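Local coordinates for cell wall binding protein cwp8 (Peptoclostridium difficile, PDB 5J6Q) that probably anchors itself in the bacterial cell wall through three CWB2 modules, as a surface protein associated with the S-layer, at residues E304-G309 and N336-L341; T181-D186 and P255-V260. One frame throughout, in Å; residues are numbered along the deposited sequence.

Contacts 2 and 1 follow one another along cell wall binding protein cwp8, in different sheets. Contact 2 comes first along the chain and closes before contact 1 opens. It lies where strand 178-183 of one mixed sheet gives way to strand 186-191 of the next, paired there with strand 256-262. Contact 1 belongs to the first CWB2 repeat and ties the end of helix 294-305 to the start of strand 339-342. Their centres are 37 Å apart and they share no sheet: one marks the passage of the chain from one mixed sheet to another, the other lies buried in a CWB2 domain, a module thought to anchor the protein in the wall.

Contact 1. Residues E304-G309 and N336-L341; sequences ERFKDG and NAPILL
Arg305 and Phe306, at the point where helix 294-305 gives out, reach together for the short run Asn336-Pro338 that leads into strand 339-342. The arginine can be followed outward. Its CB lies 3.5 Å above the plane of the neighbouring Phe306 ring, offset toward the rim. The chain then runs extended through CG and CD before bending at chi3 (55°), a turn that swings the guanidinium back until one face has Phe306 CZ over it. NE continues to CZ, and beyond it both terminal nitrogens converge on a single acceptor, the carbonyl oxygen of Ala337. NH2 makes the stronger bond, 3.0 Å to Ala337 O, approaching from above the carbonyl plane; the bond from NH1 to the same oxygen is weak. NH2 also donates to a water, 2.9 Å away, which in turn accepts the backbone N-H of Ile339, so the first amide of the strand is tied to the arginine through solvent. NH1 has a further weak bond to Ala332 O.

Phe306 adds its ring, which meets the backbone obliquely, CE2 lying 3.4 Å from Asn336 O. The apolar contact is that of Phe306 CE1 with Pro338 CD, at 3.7 Å, the two side chains crossing at about a right angle. The amide end of Asn336 is engaged by Glu312, while helix 531-542 packs on Arg305 through Pro538 and Leu539.

In this parallel-stranded module, then, a helix end is joined to an edge strand by a cation gripping backbone rather than by a salt bridge. The carbonyl and the bridging water would together fix the guanidinium's rotation, and its positive charge would probably polarise the Ala337 peptide.

Contact 2. Residues T181-D186 and P255-V260; sequences TVKNAD and PETISV
Glu256 has its CG anti to the backbone N (chi1 158°), which lays that carbon 3.6 Å from the carbonyl oxygen of Asp186. The two acidic side chains leave the same face of the sheet at a parallel bridge, and their ends part to different cations: Asp186 to Lys254, Glu256 to Lys211, pairings that would ease any repulsion between them.

The backbone makes the join. Thr257 N donates to Asp186 O at 2.8 Å, and the CA of Glu256 makes a CA-H...O contact with the same oxygen, 3.2 Å away. On the other side of the bridge, Asp186 N gives Pro255 O a weak bond of 3.3 Å. Next to this bond, Ala185 CB lies 4.1 Å from Pro255 CG. The extended Lys183 brings NZ to 4.1 Å from Thr257 CG2, the two side chains crossing at about a right angle.

Strand 186-191 thus begins as the outer strand of a four-stranded mixed sheet, with 256-262 next to it and 242-249 beyond, while strand 178-183 lies between 5-8 and 68-75 in another sheet.

Contact 1. Residues E304-G309 and N336-L341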
# COMPACT_ATOMS: atom_id res chain seq x y z
N GLU A 304 13.61 -8.29 12.17
CA GLU A 304 12.48 -8.95 12.73
C GLU A 304 12.90 -9.69 13.96
O GLU A 304 12.16 -9.72 14.94
CB GLU A 304 11.84 -9.91 11.72
CG GLU A 304 10.52 -10.45 12.22
CD GLU A 304 9.43 -9.36 12.32
OE1 GLU A 304 9.44 -8.38 11.49
OE2 GLU A 304 8.58 -9.53 13.21
N ARG A 305 14.10 -10.27 13.94
CA ARG A 305 14.57 -11.03 15.08
C ARG A 305 15.08 -10.17 16.24
O ARG A 305 14.89 -10.56 17.39
CB ARG A 305 15.73 -11.97 14.64
CG ARG A 305 15.21 -12.97 13.60
CD ARG A 305 16.26 -13.98 13.19
NE ARG A 305 16.80 -14.68 14.35
CZ ARG A 305 18.06 -15.05 14.45
NH1 ARG A 305 18.49 -15.68 15.55
NH2 ARG A 305 18.91 -14.83 13.45
N PHE A 306 15.73 -9.02 15.98
CA PHE A 306 16.28 -8.27 17.11
C PHE A 306 16.03 -6.77 17.17
O PHE A 306 16.20 -6.05 16.19
CB PHE A 306 17.80 -8.42 17.19
CG PHE A 306 18.33 -9.83 17.02
CD1 PHE A 306 18.71 -10.30 15.78
CD2 PHE A 306 18.43 -10.68 18.11
CE1 PHE A 306 19.16 -11.59 15.62
CE2 PHE A 306 18.89 -11.96 17.94
CZ PHE A 306 19.25 -12.42 16.69
N LYS A 307 15.65 -6.33 18.37
CA LYS A 307 15.50 -4.92 18.68
C LYS A 307 16.95 -4.40 18.78
O LYS A 307 17.86 -5.20 18.89
CB LYS A 307 14.76 -4.73 20.01
CG LYS A 307 13.29 -5.07 19.92
CD LYS A 307 12.63 -4.91 21.31
CE LYS A 307 11.19 -5.42 21.36
NZ LYS A 307 11.10 -6.80 21.92
N ASP A 308 17.18 -3.09 18.69
CA ASP A 308 18.57 -2.53 18.76
C ASP A 308 19.35 -3.09 19.89
O ASP A 308 18.81 -3.20 20.98
CB ASP A 308 18.60 -0.97 18.90
CG ASP A 308 17.88 -0.33 17.76
OD1 ASP A 308 17.82 -0.95 16.67
OD2 ASP A 308 17.34 0.78 17.94
N GLY A 309 20.61 -3.47 19.63
CA GLY A 309 21.48 -4.01 20.66
C GLY A 309 21.08 -5.29 21.36
O GLY A 309 21.70 -5.69 22.35
N ASN A 336 21.95 -16.65 19.66
CA ASN A 336 21.05 -15.50 19.46
C ASN A 336 21.69 -14.44 18.57
O ASN A 336 21.83 -13.29 18.96
CB ASN A 336 20.69 -14.93 20.83
CG ASN A 336 20.01 -15.98 21.65
OD1 ASN A 336 18.92 -16.43 21.29
ND2 ASN A 336 20.59 -16.44 22.76
N ALA A 337 22.09 -14.85 17.38
CA ALA A 337 22.81 -14.01 16.43
C ALA A 337 22.12 -14.05 15.09
O ALA A 337 21.53 -15.09 14.80
CB ALA A 337 24.23 -14.56 16.24
N PRO A 338 22.16 -12.99 14.27
CA PRO A 338 21.50 -13.01 12.91
C PRO A 338 22.42 -13.70 11.93
O PRO A 338 23.64 -13.66 12.18
CB PRO A 338 21.42 -11.56 12.51
CG PRO A 338 22.72 -10.92 13.31
CD PRO A 338 22.68 -11.66 14.63
N ILE A 339 21.88 -14.20 10.78
CA ILE A 339 22.78 -14.77 9.87
C ILE A 339 22.91 -13.69 8.85
O ILE A 339 21.95 -13.31 8.19
CB ILE A 339 22.43 -16.16 9.32
CG1 ILE A 339 22.54 -17.25 10.40
CG2 ILE A 339 23.41 -16.44 8.20
CD1 ILE A 339 21.70 -18.64 10.11
N LEU A 340 24.08 -13.10 8.76
CA LEU A 340 24.21 -11.98 7.85
C LEU A 340 25.18 -12.48 6.78
O LEU A 340 25.74 -13.53 6.96
CB LEU A 340 24.71 -10.67 8.53
CG LEU A 340 23.65 -10.04 9.49
CD1 LEU A 340 24.32 -8.94 10.41
CD2 LEU A 340 22.51 -9.36 8.70
N LEU A 341 25.37 -11.74 5.72
CA LEU A 341 26.14 -12.25 4.61
C LEU A 341 27.26 -11.30 4.21
O LEU A 341 27.05 -10.09 4.22
CB LEU A 341 25.17 -12.37 3.39
CG LEU A 341 23.85 -13.17 3.62
CD1 LEU A 341 22.86 -12.98 2.43
CD2 LEU A 341 24.13 -14.60 3.79
O HOH W 1 19.00 -14.44 10.55

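Contact 2. Residues T181-D186 and P255-V260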
# COMPACT_ATOMS: atom_id res chain seq x y z
N THR A 181 -9.58 22.99 -1.96
CA THR A 181 -9.08 22.98 -0.59
C THR A 181 -7.67 23.08 -0.71
O THR A 181 -7.13 22.40 -1.59
CB THR A 181 -9.54 21.67 0.09
OG1 THR A 181 -10.98 21.65 0.01
CG2 THR A 181 -9.03 21.56 1.51
N VAL A 182 -7.03 23.92 0.11
CA VAL A 182 -5.58 24.08 0.03
C VAL A 182 -5.03 23.63 1.33
O VAL A 182 -5.49 24.13 2.37
CB VAL A 182 -5.13 25.56 -0.28
CG1 VAL A 182 -3.63 25.65 -0.16
CG2 VAL A 182 -5.54 25.97 -1.71
N LYS A 183 -4.02 22.69 1.29
CA LYS A 183 -3.47 22.12 2.52
C LYS A 183 -2.00 22.24 2.64
O LYS A 183 -1.29 21.96 1.67
CB LYS A 183 -3.74 20.58 2.61
CG LYS A 183 -5.13 20.10 2.31
CD LYS A 183 -5.23 18.57 2.69
CE LYS A 183 -6.60 17.97 2.47
NZ LYS A 183 -6.58 16.46 2.54
N ASN A 184 -1.51 22.63 3.81
CA ASN A 184 -0.07 22.61 3.93
C ASN A 184 0.27 21.13 4.38
O ASN A 184 0.27 20.79 5.56
CB ASN A 184 0.40 23.63 4.89
CG ASN A 184 1.86 23.56 5.20
OD1 ASN A 184 2.55 22.63 4.79
ND2 ASN A 184 2.41 24.52 5.96
N ALA A 185 0.54 20.28 3.39
CA ALA A 185 0.81 18.86 3.61
C ALA A 185 1.32 18.27 2.33
O ALA A 185 1.23 18.92 1.28
CB ALA A 185 -0.46 18.13 4.03
N ASP A 186 1.83 17.03 2.40
CA ASP A 186 2.36 16.31 1.24
C ASP A 186 1.27 15.40 0.77
O ASP A 186 0.81 14.56 1.56
CB ASP A 186 3.61 15.53 1.65
CG ASP A 186 4.73 16.46 2.05
OD1 ASP A 186 5.12 16.45 3.24
OD2 ASP A 186 5.22 17.23 1.17
N PRO A 255 2.02 16.60 8.06
CA PRO A 255 1.34 15.36 7.72
C PRO A 255 1.50 15.01 6.25
O PRO A 255 2.10 15.77 5.46
CB PRO A 255 -0.13 15.61 8.11
CG PRO A 255 -0.29 17.08 8.00
CD PRO A 255 1.07 17.66 8.44
N GLU A 256 0.93 13.86 5.89
CA GLU A 256 0.99 13.41 4.52
C GLU A 256 -0.30 12.74 4.25
O GLU A 256 -0.77 11.97 5.07
CB GLU A 256 2.21 12.45 4.28
CG GLU A 256 2.04 11.55 3.08
CD GLU A 256 3.23 10.59 2.87
OE1 GLU A 256 3.81 10.11 3.88
OE2 GLU A 256 3.59 10.34 1.69
N THR A 257 -0.90 13.01 3.12
CA THR A 257 -2.15 12.38 2.79
C THR A 257 -2.02 11.64 1.48
O THR A 257 -1.61 12.25 0.49
CB THR A 257 -3.28 13.48 2.75
OG1 THR A 257 -3.52 13.93 4.09
CG2 THR A 257 -4.54 12.94 2.20
N ILE A 258 -2.38 10.32 1.43
CA ILE A 258 -2.29 9.53 0.20
C ILE A 258 -3.66 9.01 -0.22
O ILE A 258 -4.25 8.21 0.49
CB ILE A 258 -1.34 8.31 0.41
CG1 ILE A 258 0.06 8.81 0.75
CG2 ILE A 258 -1.33 7.42 -0.86
CD1 ILE A 258 0.92 7.72 1.46
N SER A 259 -4.13 9.40 -1.39
CA SER A 259 -5.44 9.05 -1.94
C SER A 259 -5.29 7.86 -2.86
O SER A 259 -4.52 7.93 -3.85
CB SER A 259 -6.01 10.23 -2.76
OG SER A 259 -5.83 11.47 -2.09
N VAL A 260 -6.03 6.78 -2.58
CA VAL A 260 -5.89 5.62 -3.45
C VAL A 260 -7.23 5.17 -3.98
O VAL A 260 -8.26 5.37 -3.36
CB VAL A 260 -5.15 4.47 -2.71
CG1 VAL A 260 -3.82 4.99 -2.15
CG2 VAL A 260 -5.99 3.92 -1.58